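Manganese-containing pseudocatalase (Thermus thermophilus, PDB 2V8T) probably breaks down hydrogen peroxide to water and oxygen, as in the manganese catalase family, using two manganese ions held in each subunit. Local coordinates at residues Q18-A23 / K108-A113; N112-I117 / L124-M129; L163-M168 / E176-L181; N82-K87 / T169-A174. One frame throughout, in Å; residues are numbered along the deposited sequence. Where two conformers were deposited one is given.

Contact 1 (Q18-A23 / K108-A113); sequences QDPNAA and KDVRNA
Asn21 OD1 takes a firm bond from Arg111 N, 2.9 Å long with an almost straight N-H (174°) tilted slightly from the carbonyl plane, and lies 2.8 Å from a water that can also donate to it; that water accepts from Asn112 N. An asparagine suits the place because its other half is a donor: Asn21 ND2 donates a hydrogen bond to a second water, which in turn donates to Asp109 O, and Asn21 ND2 is also hydrogen-bonded to Asp109 OD1 of a neighbouring subunit. With CG beside the backbone N (chi1 -72°), the amide leans out from the helix across the loop, and Asn21 OD1 also rests on Arg111 CG at 3.6 Å. The arginine chain bends at chi3. Arg111 NH1 reaches Asn21 O through a water, whereas Arg111 NH2 is bonded to Arg111 O of a neighbouring subunit. Alongside, Pro20 CB packs on Val110 CG1 at 3.6 Å, the two side chains crossing at about a right angle. Proline fits the first turn of a helix, where no N-H is needed, and Asp19 OD1 accepts from Ala22 N at 3.0 Å. The whole is a loop docked on an N-capped helix start at a subunit interface.

Contact 2 (N112-I117 / L124-M129); sequences NAAHFI and LVMGAM
Polar contacts across the pair centre on the amide of Asn112. Its ND2 points one N-H at the sulfur of Met126, a weak hydrogen bond of 3.5 Å from ND2 to SD, bent to 145°. It also donates to a water at 2.9 Å, and that water donates a hydrogen bond to Gly127 O, tying the amide to the opposing backbone. The oxygen is used within its own segment: Asn112 OD1 accepts from His115 N at 2.9 Å, from above the carbonyl plane, and so caps the short helix 114-117. CG set anti to the backbone N (chi1 -175°) folds the amide back over the turn, and ND2 comes to lie over the centre of one face of the His115 imidazole.

Apolar contacts gather round one methyl of Leu124. CD1 touches Ala114 CB at 3.8 Å and His115 CD2 at 4.1 Å, with the imidazole and leucine side chains running past each other in opposite directions. Ala114 is small enough to let the leucine come down to the helix backbone, where Leu124 CD1 lies 3.6 Å from Ala114 O. More loosely, Met126 CE faces Ala114 CB at 4.4 Å.

Gln27, bonded to His115 NE2 and to the carbonyl oxygens of Leu124 and Met126, bridges both segments from outside. In this buried setting one amide serves cap, water and sulfur together, and methionine offers a soft acceptor that is apolar enough for the packing.

Contact 3 (L163-M168 / E176-L181); sequences LRVYEM and EMIGYL
Tyr166 and Ile178 mark the closest backbone approach, 6.7 Å between their CA atoms, where the C-terminal part of helix 144-166 passes an early part of helix 172-200. The two segments run in roughly opposite directions, as expected of successive helices linked by a short turn in a ferritin-like bundle. Ile178 carries the contact from its side, and its two branches divide the work. With CG1 beside its backbone N and CG2 beside the carbonyl carbon (chi1 -67°), the branches spread apart over Tyr166. CG2 touches Tyr166 CB at 3.9 Å and Tyr166 CD2 at 4.0 Å, oblique to the ring. The longer branch reaches inward to the helix backbone, placing Ile178 CD1 3.8 Å from Tyr166 N; Ile178 CD1 also meets Val165 CG1 at 4.0 Å, the two side chains crossing at about a right angle. A beta-branched residue with one long arm thus serves two neighbours. Tyr166 lends only the root of its side chain and one ring carbon, CD2, while its hydroxyl bonds Glu220 OE1. Ile178 lies about 11 Å from a bound manganese ion, side chain to metal. Cohesion here therefore comes from van der Waals packing, with the tyrosine's polar end satisfied separately.

Contact 4 (N82-K87 / T169-A174); sequences NSLLAK and TDNPVA. With SO4 (sulfate ion), chain H.
Leu84 CD2 is the methyl on which this contact turns. It lies 3.6 Å from Val173 CG1 and equally close to Asn171 ND2, so that a single branch is shared between a hydrocarbon and an amide. Leu84 points toward the opposing segment, and CD2 does the touching. Val173 answers with a less usual helical conformation: CG1 stands between its own backbone N and carbonyl carbon (chi1 68°). From there CG1 faces Leu84, while CG2, anti to the backbone N, turns to the serine, and Val173 CG2 meets Ser83 CB at 3.9 Å.

Ser83 is small, and its OG bonds back to Ala79 O of its own helix, so its CB can pack on the valine. The contact joins the C-terminal end of helix 57-85 to the N-terminal start of helix 172-200, two long members of the ferritin-like bundle that carry manganese ligands deeper in.

Asn171 occupies the N-cap position of the second helix, yet its side chain makes no capping bond. Its torsions (chi1 -49°, chi2 79°) instead lay the CB, CG and ND2 atoms along Leu84 CD2, and Asn171 ND2 donates to sulfate O3 at 3.0 Å and to Asp19 OD2. The sulfate, probably from the crystallisation liquor, is also bonded by Lys16 N, and its O4 comes within 3.4 Å of Pro172 CD.

The segment 18-23 joins contact 1 to contact 4, where Asp19 N meets Leu84 O at 2.8 Å and Gln18 NE2 meets Leu85 O at 3.0 Å. Contacts 1 and 2 share Asn112 and Ala113, and Arg111 NH2 probably bonds Ala128 O at 2.9 Å. Contact 2 leans on contact 4 through Leu85 CD1, 3.7 Å from His115 CG. Contact 3 adjoins contact 4 only in sequence, their centres about 12 Å apart, but both use helix 172-200. It comes nearest the dimanganese site, with Ile178 about 9 Å from Glu36 between side chains, while a lithium ion lies about 5 Å from the Asn171 side chain.

Contact 1 (Q18-A23 / K108-A113)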
loop_
_atom_site.group_PDB
_atom_site.type_symbol
_atom_site.label_atom_id
_atom_site.label_comp_id
_atom_site.label_asym_id
_atom_site.label_seq_id
_atom_site.Cartn_x
_atom_site.Cartn_y
_atom_site.Cartn_z
ATOM N N GLN A 18 -4.955 24.733 -20.219
ATOM C CA GLN A 18 -4.777 23.601 -19.352
ATOM C C GLN A 18 -5.008 22.296 -20.125
ATOM O O GLN A 18 -5.889 22.205 -20.980
ATOM C CB GLN A 18 -5.792 23.553 -18.164
ATOM C CG GLN A 18 -5.535 24.614 -17.187
ATOM C CD GLN A 18 -6.754 24.910 -16.308
ATOM O OE1 GLN A 18 -7.791 25.363 -16.835
ATOM N NE2 GLN A 18 -6.681 24.620 -15.031
ATOM N N ASP A 19 -4.246 21.265 -19.729
ATOM C CA ASP A 19 -4.385 19.928 -20.313
ATOM C C ASP A 19 -4.240 18.922 -19.186
ATOM O O ASP A 19 -3.149 18.365 -18.935
ATOM C CB ASP A 19 -3.391 19.691 -21.424
ATOM C CG ASP A 19 -3.689 18.383 -22.189
ATOM O OD1 ASP A 19 -4.369 17.483 -21.653
ATOM O OD2 ASP A 19 -3.174 18.302 -23.342
ATOM N N PRO A 20 -5.338 18.659 -18.453
ATOM C CA PRO A 20 -5.272 17.773 -17.300
ATOM C C PRO A 20 -4.739 16.392 -17.629
ATOM O O PRO A 20 -3.899 15.857 -16.906
ATOM C CB PRO A 20 -6.731 17.744 -16.786
ATOM C CG PRO A 20 -7.265 19.125 -17.181
ATOM C CD PRO A 20 -6.652 19.347 -18.561
ATOM N N ASN A 21 -5.263 15.757 -18.689
ATOM C CA ASN A 21 -4.832 14.400 -18.967
ATOM C C ASN A 21 -3.361 14.332 -19.412
ATOM O O ASN A 21 -2.672 13.343 -19.133
ATOM C CB ASN A 21 -5.753 13.689 -19.941
ATOM C CG ASN A 21 -7.097 13.336 -19.326
ATOM O OD1 ASN A 21 -7.288 13.430 -18.095
ATOM N ND2 ASN A 21 -8.011 12.863 -20.162
ATOM N N ALA A 22 -2.854 15.375 -20.091
ATOM C CA ALA A 22 -1.408 15.421 -20.345
ATOM C C ALA A 22 -0.638 15.448 -19.019
ATOM O O ALA A 22 0.353 14.729 -18.856
ATOM C CB ALA A 22 -1.038 16.603 -21.194
ATOM N N ALA A 23 -1.083 16.287 -18.082
ATOM C CA ALA A 23 -0.438 16.345 -16.772
ATOM C C ALA A 23 -0.442 14.964 -16.096
ATOM O O ALA A 23 0.527 14.554 -15.466
ATOM C CB ALA A 23 -1.122 17.376 -15.898
ATOM N N LYS A 108 -14.361 16.944 -13.061
ATOM C CA LYS A 108 -15.125 15.772 -12.728
ATOM C C LYS A 108 -14.800 14.597 -13.652
ATOM O O LYS A 108 -14.963 13.426 -13.268
ATOM C CB LYS A 108 -16.650 16.110 -12.793
ATOM C CG LYS A 108 -17.533 15.113 -12.081
ATOM C CD LYS A 108 -18.993 15.423 -12.292
ATOM C CE LYS A 108 -19.477 15.047 -13.625
ATOM N NZ LYS A 108 -20.973 15.186 -13.846
ATOM N N ASP A 109 -14.422 14.892 -14.885
ATOM C CA ASP A 109 -14.326 13.881 -15.942
ATOM C C ASP A 109 -12.890 13.560 -16.358
ATOM O O ASP A 109 -12.700 12.690 -17.215
ATOM C CB ASP A 109 -15.138 14.345 -17.159
ATOM C CG ASP A 109 -16.596 14.458 -16.873
ATOM O OD1 ASP A 109 -17.151 13.607 -16.168
ATOM O OD2 ASP A 109 -17.229 15.403 -17.411
ATOM N N VAL A 110 -11.887 14.223 -15.806
ATOM C CA VAL A 110 -10.499 13.965 -16.178
ATOM C C VAL A 110 -10.016 12.689 -15.503
ATOM O O VAL A 110 -10.625 12.191 -14.563
ATOM C CB VAL A 110 -9.595 15.174 -15.821
ATOM C CG1 VAL A 110 -10.067 16.425 -16.559
ATOM C CG2 VAL A 110 -9.437 15.370 -14.323
ATOM N N ARG A 111 -8.879 12.166 -15.962
ATOM C CA ARG A 111 -8.335 10.950 -15.345
ATOM C C ARG A 111 -7.982 11.184 -13.874
ATOM O O ARG A 111 -8.333 10.369 -13.003
ATOM C CB ARG A 111 -7.116 10.445 -16.084
ATOM C CG ARG A 111 -7.411 9.916 -17.494
ATOM C CD ARG A 111 -6.158 9.377 -18.166
ATOM N NE ARG A 111 -5.691 8.139 -17.532
ATOM C CZ ARG A 111 -4.643 8.010 -16.733
ATOM N NH1 ARG A 111 -3.718 8.942 -16.629
ATOM N NH2 ARG A 111 -4.527 6.868 -16.043
ATOM N N ASN A 112 -7.261 12.270 -13.614
ATOM C CA ASN A 112 -6.683 12.533 -12.298
ATOM C C ASN A 112 -7.422 13.694 -11.634
ATOM O O ASN A 112 -7.111 14.868 -11.825
ATOM C CB ASN A 112 -5.179 12.797 -12.395
ATOM C CG ASN A 112 -4.534 12.954 -11.052
ATOM O OD1 ASN A 112 -5.174 13.381 -10.082
ATOM N ND2 ASN A 112 -3.234 12.653 -10.955
ATOM N N ALA A 113 -8.461 13.354 -10.876
ATOM C CA ALA A 113 -9.203 14.354 -10.129
ATOM C C ALA A 113 -8.392 14.850 -8.917
ATOM O O ALA A 113 -8.664 15.957 -8.430
ATOM C CB ALA A 113 -10.568 13.775 -9.677
HETATM O O HOH W 1 -6.214 13.972 -15.574
HETATM O O HOH W 2 -5.631 16.073 -13.981
HETATM O O HOH W 3 -3.145 10.575 -18.975
HETATM O O HOH W 4 -10.735 12.032 -19.150
#

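Contact 2 (N112-I117 / L124-M129)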
loop_
_atom_site.group_PDB
_atom_site.type_symbol
_atom_site.label_atom_id
_atom_site.label_comp_id
_atom_site.label_asym_id
_atom_site.label_seq_id
_atom_site.Cartn_x
_atom_site.Cartn_y
_atom_site.Cartn_z
ATOM N N ASN A 112 -7.261 12.270 -13.614
ATOM C CA ASN A 112 -6.683 12.533 -12.298
ATOM C C ASN A 112 -7.422 13.694 -11.634
ATOM O O ASN A 112 -7.111 14.868 -11.825
ATOM C CB ASN A 112 -5.179 12.797 -12.395
ATOM C CG ASN A 112 -4.534 12.954 -11.052
ATOM O OD1 ASN A 112 -5.174 13.381 -10.082
ATOM N ND2 ASN A 112 -3.234 12.653 -10.955
ATOM N N ALA A 113 -8.461 13.354 -10.876
ATOM C CA ALA A 113 -9.203 14.354 -10.129
ATOM C C ALA A 113 -8.392 14.850 -8.917
ATOM O O ALA A 113 -8.664 15.957 -8.430
ATOM C CB ALA A 113 -10.568 13.775 -9.677
ATOM N N ALA A 114 -7.469 14.056 -8.405
ATOM C CA ALA A 114 -6.669 14.453 -7.253
ATOM C C ALA A 114 -5.903 15.747 -7.510
ATOM O O ALA A 114 -5.728 16.536 -6.583
ATOM C CB ALA A 114 -5.728 13.343 -6.832
ATOM N N HIS A 115 -5.445 15.971 -8.749
ATOM C CA HIS A 115 -4.782 17.222 -9.096
ATOM C C HIS A 115 -5.575 18.449 -8.696
ATOM O O HIS A 115 -4.994 19.504 -8.470
ATOM C CB HIS A 115 -4.547 17.280 -10.617
ATOM C CG HIS A 115 -3.343 16.572 -11.083
ATOM N ND1 HIS A 115 -3.279 16.075 -12.384
ATOM C CD2 HIS A 115 -2.136 16.398 -10.480
ATOM C CE1 HIS A 115 -2.037 15.614 -12.518
ATOM N NE2 HIS A 115 -1.310 15.787 -11.399
ATOM N N PHE A 116 -6.931 18.324 -8.693
ATOM C CA PHE A 116 -7.839 19.433 -8.460
ATOM C C PHE A 116 -8.493 19.409 -7.077
ATOM O O PHE A 116 -9.088 20.398 -6.684
ATOM C CB PHE A 116 -8.904 19.458 -9.560
ATOM C CG PHE A 116 -8.308 19.663 -10.905
ATOM C CD1 PHE A 116 -8.059 20.989 -11.318
ATOM C CD2 PHE A 116 -7.982 18.616 -11.713
ATOM C CE1 PHE A 116 -7.447 21.274 -12.489
ATOM C CE2 PHE A 116 -7.313 18.881 -12.942
ATOM C CZ PHE A 116 -7.066 20.235 -13.281
ATOM N N ILE A 117 -8.435 18.286 -6.375
ATOM C CA ILE A 117 -9.004 18.139 -5.028
ATOM C C ILE A 117 -7.901 18.213 -3.977
ATOM O O ILE A 117 -7.882 19.108 -3.146
ATOM C CB ILE A 117 -9.833 16.838 -4.907
ATOM C CG1 ILE A 117 -10.965 16.782 -5.938
ATOM C CG2 ILE A 117 -10.339 16.699 -3.466
ATOM C CD1 ILE A 117 -11.626 15.423 -6.046
ATOM N N LEU A 124 1.575 16.350 -7.839
ATOM C CA LEU A 124 1.493 15.499 -6.673
ATOM C C LEU A 124 2.576 14.430 -6.761
ATOM O O LEU A 124 3.183 14.218 -7.808
ATOM C CB LEU A 124 0.087 14.863 -6.547
ATOM C CG LEU A 124 -1.054 15.889 -6.388
ATOM C CD1 LEU A 124 -2.390 15.171 -6.564
ATOM C CD2 LEU A 124 -1.002 16.611 -5.052
ATOM N N VAL A 125 2.836 13.735 -5.653
ATOM C CA VAL A 125 3.979 12.791 -5.583
ATOM C C VAL A 125 3.493 11.371 -5.952
ATOM O O VAL A 125 3.363 10.479 -5.109
ATOM C CB VAL A 125 4.655 12.852 -4.211
ATOM C CG1 VAL A 125 6.000 12.113 -4.299
ATOM C CG2 VAL A 125 4.887 14.286 -3.764
ATOM N N MET A 126 3.164 11.214 -7.230
ATOM C CA MET A 126 2.415 10.070 -7.705
ATOM C C MET A 126 2.713 9.844 -9.191
ATOM O O MET A 126 3.303 10.686 -9.878
ATOM C CB MET A 126 0.904 10.222 -7.496
ATOM C CG MET A 126 0.341 11.387 -8.280
ATOM S SD MET A 126 -1.471 11.568 -8.166
ATOM C CE MET A 126 -1.828 11.441 -6.442
ATOM N N GLY A 127 2.269 8.693 -9.673
ATOM C CA GLY A 127 2.391 8.339 -11.090
ATOM C C GLY A 127 1.108 8.553 -11.873
ATOM O O GLY A 127 0.189 9.258 -11.462
ATOM N N ALA A 128 1.086 7.958 -13.058
ATOM C CA ALA A 128 0.029 8.157 -14.037
ATOM C C ALA A 128 -1.278 7.450 -13.698
ATOM O O ALA A 128 -2.279 7.712 -14.388
ATOM C CB ALA A 128 0.491 7.713 -15.444
ATOM N N MET A 129 -1.313 6.623 -12.678
ATOM C CA MET A 129 -2.525 5.983 -12.198
ATOM C C MET A 129 -2.955 6.562 -10.838
ATOM O O MET A 129 -3.822 5.996 -10.189
ATOM C CB MET A 129 -2.368 4.470 -12.115
ATOM C CG MET A 129 -2.091 3.828 -13.451
ATOM S SD MET A 129 -3.385 3.984 -14.670
ATOM C CE MET A 129 -4.539 2.780 -14.020
HETATM O O HOH W 5 -1.698 10.956 -12.728
#

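Contact 3 (L163-M168 / E176-L181)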
loop_
_atom_site.group_PDB
_atom_site.type_symbol
_atom_site.label_atom_id
_atom_site.label_comp_id
_atom_site.label_asym_id
_atom_site.label_seq_id
_atom_site.Cartn_x
_atom_site.Cartn_y
_atom_site.Cartn_z
ATOM N N LEU A 163 9.905 8.137 -23.470
ATOM C CA LEU A 163 9.562 8.007 -24.881
ATOM C C LEU A 163 8.053 7.750 -25.057
ATOM O O LEU A 163 7.412 8.326 -25.940
ATOM C CB LEU A 163 10.350 6.884 -25.534
ATOM C CG LEU A 163 11.838 7.180 -25.758
ATOM C CD1 LEU A 163 12.588 5.865 -26.009
ATOM C CD2 LEU A 163 12.045 8.123 -26.921
ATOM N N ARG A 164 7.513 6.837 -24.254
ATOM C CA ARG A 164 6.087 6.512 -24.410
ATOM C C ARG A 164 5.195 7.696 -24.047
ATOM O O ARG A 164 4.236 7.986 -24.752
ATOM C CB ARG A 164 5.748 5.277 -23.573
ATOM C CG ARG A 164 6.390 4.020 -24.153
ATOM C CD ARG A 164 6.340 2.848 -23.170
ATOM N NE ARG A 164 6.908 1.661 -23.803
ATOM C CZ ARG A 164 7.029 0.488 -23.191
ATOM N NH1 ARG A 164 6.806 0.364 -21.905
ATOM N NH2 ARG A 164 7.470 -0.539 -23.899
ATOM N N VAL A 165 5.528 8.432 -22.966
ATOM C CA VAL A 165 4.734 9.601 -22.626
ATOM C C VAL A 165 4.876 10.653 -23.723
ATOM O O VAL A 165 3.902 11.336 -24.085
ATOM C CB VAL A 165 5.123 10.141 -21.245
ATOM C CG1 VAL A 165 4.450 11.485 -20.956
ATOM C CG2 VAL A 165 4.721 9.133 -20.158
ATOM N N TYR A 166 6.079 10.840 -24.287
ATOM C CA TYR A 166 6.271 11.751 -25.402
ATOM C C TYR A 166 5.301 11.459 -26.525
ATOM O O TYR A 166 4.739 12.346 -27.174
ATOM C CB TYR A 166 7.726 11.647 -25.901
ATOM C CG TYR A 166 8.027 12.563 -27.045
ATOM C CD1 TYR A 166 7.822 12.154 -28.337
ATOM C CD2 TYR A 166 8.587 13.833 -26.846
ATOM C CE1 TYR A 166 8.108 12.988 -29.404
ATOM C CE2 TYR A 166 8.887 14.668 -27.890
ATOM C CZ TYR A 166 8.625 14.234 -29.183
ATOM O OH TYR A 166 8.912 15.029 -30.290
ATOM N N GLU A 167 5.108 10.158 -26.811
ATOM C CA GLU A 167 4.227 9.713 -27.869
ATOM C C GLU A 167 2.738 9.881 -27.566
ATOM O O GLU A 167 1.905 9.696 -28.468
ATOM C CB GLU A 167 4.536 8.261 -28.215
ATOM C CG GLU A 167 5.915 8.103 -28.867
ATOM C CD GLU A 167 6.149 6.679 -29.225
ATOM O OE1 GLU A 167 6.062 5.869 -28.214
ATOM O OE2 GLU A 167 6.407 6.288 -30.355
ATOM N N MET A 168 2.399 10.227 -26.307
ATOM C CA MET A 168 1.036 10.484 -25.890
ATOM C C MET A 168 0.685 11.975 -25.896
ATOM O O MET A 168 -0.502 12.293 -25.905
ATOM C CB MET A 168 0.812 9.898 -24.459
ATOM C CG MET A 168 0.979 8.397 -24.384
ATOM S SD MET A 168 1.136 7.746 -22.664
ATOM C CE MET A 168 -0.511 8.183 -21.962
ATOM N N GLU A 176 9.423 19.522 -24.814
ATOM C CA GLU A 176 10.716 20.154 -24.489
ATOM C C GLU A 176 11.374 19.497 -23.280
ATOM O O GLU A 176 12.542 19.129 -23.297
ATOM C CB GLU A 176 10.668 21.669 -24.280
ATOM C CG GLU A 176 10.396 22.412 -25.560
ATOM C CD GLU A 176 11.460 22.330 -26.641
ATOM O OE1 GLU A 176 12.591 21.863 -26.367
ATOM O OE2 GLU A 176 11.107 22.717 -27.782
ATOM N N MET A 177 10.590 19.338 -22.205
ATOM C CA MET A 177 11.111 18.681 -21.022
ATOM C C MET A 177 11.591 17.280 -21.362
ATOM O O MET A 177 12.675 16.847 -20.919
ATOM C CB MET A 177 10.064 18.683 -19.908
ATOM C CG MET A 177 10.467 17.885 -18.681
ATOM S SD MET A 177 10.151 16.113 -18.751
ATOM C CE MET A 177 8.344 16.119 -18.638
ATOM N N ILE A 178 10.771 16.520 -22.094
ATOM C CA ILE A 178 11.119 15.131 -22.346
ATOM C C ILE A 178 12.326 15.057 -23.261
ATOM O O ILE A 178 13.232 14.257 -23.067
ATOM C CB ILE A 178 9.934 14.323 -22.869
ATOM C CG1 ILE A 178 8.863 14.190 -21.800
ATOM C CG2 ILE A 178 10.447 12.978 -23.397
ATOM C CD1 ILE A 178 7.528 13.672 -22.298
ATOM N N GLY A 179 12.348 15.897 -24.324
ATOM C CA GLY A 179 13.518 15.871 -25.185
ATOM C C GLY A 179 14.811 16.129 -24.406
ATOM O O GLY A 179 15.833 15.477 -24.641
ATOM N N TYR A 180 14.760 17.092 -23.509
ATOM C CA TYR A 180 15.940 17.415 -22.697
ATOM C C TYR A 180 16.323 16.229 -21.808
ATOM O O TYR A 180 17.501 15.839 -21.729
ATOM C CB TYR A 180 15.696 18.681 -21.876
ATOM C CG TYR A 180 16.913 19.105 -21.109
ATOM C CD1 TYR A 180 18.015 19.612 -21.774
ATOM C CD2 TYR A 180 17.002 19.001 -19.738
ATOM C CE1 TYR A 180 19.174 20.020 -21.115
ATOM C CE2 TYR A 180 18.206 19.397 -19.078
ATOM C CZ TYR A 180 19.252 19.921 -19.798
ATOM O OH TYR A 180 20.418 20.285 -19.098
ATOM N N LEU A 181 15.335 15.661 -21.115
ATOM C CA LEU A 181 15.637 14.573 -20.190
ATOM C C LEU A 181 15.967 13.262 -20.886
ATOM O O LEU A 181 16.640 12.416 -20.284
ATOM C CB LEU A 181 14.550 14.443 -19.148
ATOM C CG LEU A 181 14.412 15.662 -18.205
ATOM C CD1 LEU A 181 13.416 15.364 -17.089
ATOM C CD2 LEU A 181 15.762 16.098 -17.605
#

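Contact 4 (N82-K87 / T169-A174)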
loop_
_atom_site.group_PDB
_atom_site.type_symbol
_atom_site.label_atom_id
_atom_site.label_comp_id
_atom_site.label_asym_id
_atom_site.label_seq_id
_atom_site.Cartn_x
_atom_site.Cartn_y
_atom_site.Cartn_z
ATOM N N ASN A 82 2.860 21.395 -13.614
ATOM C CA ASN A 82 2.220 22.612 -13.148
ATOM C C ASN A 82 1.820 23.509 -14.319
ATOM O O ASN A 82 0.780 24.173 -14.279
ATOM C CB ASN A 82 3.096 23.338 -12.156
ATOM C CG ASN A 82 3.190 22.592 -10.842
ATOM O OD1 ASN A 82 2.287 21.834 -10.492
ATOM N ND2 ASN A 82 4.290 22.834 -10.091
ATOM N N SER A 83 2.663 23.574 -15.345
ATOM C CA SER A 83 2.358 24.328 -16.537
ATOM C C SER A 83 1.094 23.822 -17.204
ATOM O O SER A 83 0.258 24.617 -17.664
ATOM C CB SER A 83 3.529 24.276 -17.527
ATOM O OG SER A 83 4.680 24.933 -17.059
ATOM N N LEU A 84 0.957 22.499 -17.295
ATOM C CA LEU A 84 -0.211 21.874 -17.903
ATOM C C LEU A 84 -1.472 22.045 -17.054
ATOM O O LEU A 84 -2.580 21.981 -17.602
ATOM C CB LEU A 84 0.080 20.390 -18.159
ATOM C CG LEU A 84 1.170 20.138 -19.207
ATOM C CD1 LEU A 84 1.686 18.686 -19.067
ATOM C CD2 LEU A 84 0.653 20.414 -20.613
ATOM N N LEU A 85 -1.336 22.244 -15.744
ATOM C CA LEU A 85 -2.477 22.392 -14.862
ATOM C C LEU A 85 -2.861 23.848 -14.594
ATOM O O LEU A 85 -3.914 24.112 -14.016
ATOM C CB LEU A 85 -2.196 21.711 -13.523
ATOM C CG LEU A 85 -2.085 20.183 -13.591
ATOM C CD1 LEU A 85 -1.618 19.638 -12.272
ATOM C CD2 LEU A 85 -3.414 19.549 -14.000
ATOM N N ALA A 86 -2.030 24.806 -15.005
ATOM C CA ALA A 86 -2.241 26.224 -14.653
ATOM C C ALA A 86 -3.349 26.825 -15.481
ATOM O O ALA A 86 -3.316 26.835 -16.691
ATOM C CB ALA A 86 -0.942 26.996 -14.959
ATOM N N LYS A 87 -4.325 27.448 -14.816
ATOM C CA LYS A 87 -5.389 28.128 -15.523
ATOM C C LYS A 87 -4.883 29.447 -16.116
ATOM O O LYS A 87 -5.212 29.792 -17.256
ATOM C CB LYS A 87 -6.577 28.393 -14.573
ATOM C CG LYS A 87 -7.733 29.101 -15.306
ATOM C CD LYS A 87 -8.885 29.503 -14.438
ATOM C CE LYS A 87 -9.938 30.307 -15.222
ATOM N NZ LYS A 87 -10.914 30.993 -14.387
ATOM N N THR A 169 1.673 12.843 -25.743
ATOM C CA THR A 169 1.444 14.244 -25.398
ATOM C C THR A 169 2.049 15.091 -26.510
ATOM O O THR A 169 3.240 15.057 -26.703
ATOM C CB THR A 169 2.053 14.629 -23.986
ATOM O OG1 THR A 169 3.445 14.346 -23.958
ATOM C CG2 THR A 169 1.296 13.869 -22.843
ATOM N N ASP A 170 1.261 15.960 -27.136
ATOM C CA ASP A 170 1.731 16.866 -28.124
ATOM C C ASP A 170 2.066 18.264 -27.587
ATOM O O ASP A 170 2.507 19.111 -28.345
ATOM C CB ASP A 170 0.765 16.946 -29.321
ATOM C CG ASP A 170 -0.577 17.505 -29.000
ATOM O OD1 ASP A 170 -0.862 17.932 -27.842
ATOM O OD2 ASP A 170 -1.464 17.509 -29.906
ATOM N N ASN A 171 1.938 18.467 -26.309
ATOM C CA ASN A 171 2.116 19.765 -25.732
ATOM C C ASN A 171 3.598 20.154 -25.771
ATOM O O ASN A 171 4.433 19.417 -25.248
ATOM C CB ASN A 171 1.681 19.752 -24.245
ATOM C CG ASN A 171 0.359 19.141 -24.032
ATOM O OD1 ASN A 171 0.292 17.884 -24.022
ATOM N ND2 ASN A 171 -0.680 19.920 -23.889
ATOM N N PRO A 172 3.938 21.329 -26.315
ATOM C CA PRO A 172 5.375 21.712 -26.337
ATOM C C PRO A 172 6.048 21.687 -25.000
ATOM O O PRO A 172 7.242 21.367 -24.918
ATOM C CB PRO A 172 5.343 23.113 -26.981
ATOM C CG PRO A 172 4.153 23.015 -27.934
ATOM C CD PRO A 172 3.112 22.242 -27.152
ATOM N N VAL A 173 5.360 22.051 -23.903
ATOM C CA VAL A 173 6.042 22.056 -22.615
ATOM C C VAL A 173 6.537 20.637 -22.270
ATOM O O VAL A 173 7.639 20.449 -21.748
ATOM C CB VAL A 173 5.194 22.686 -21.512
ATOM C CG1 VAL A 173 3.964 21.856 -21.135
ATOM C CG2 VAL A 173 6.031 23.006 -20.304
ATOM N N ALA A 174 5.687 19.647 -22.539
ATOM C CA ALA A 174 6.064 18.262 -22.284
ATOM C C ALA A 174 7.130 17.785 -23.242
ATOM O O ALA A 174 8.064 17.086 -22.849
ATOM C CB ALA A 174 4.824 17.354 -22.368
HETATM S S SO4 H . -0.431 23.342 -25.662
HETATM O O1 SO4 H . -1.858 23.585 -25.395
HETATM O O2 SO4 H . 0.216 24.619 -25.919
HETATM O O3 SO4 H . 0.182 22.723 -24.485
HETATM O O4 SO4 H . -0.287 22.458 -26.814
#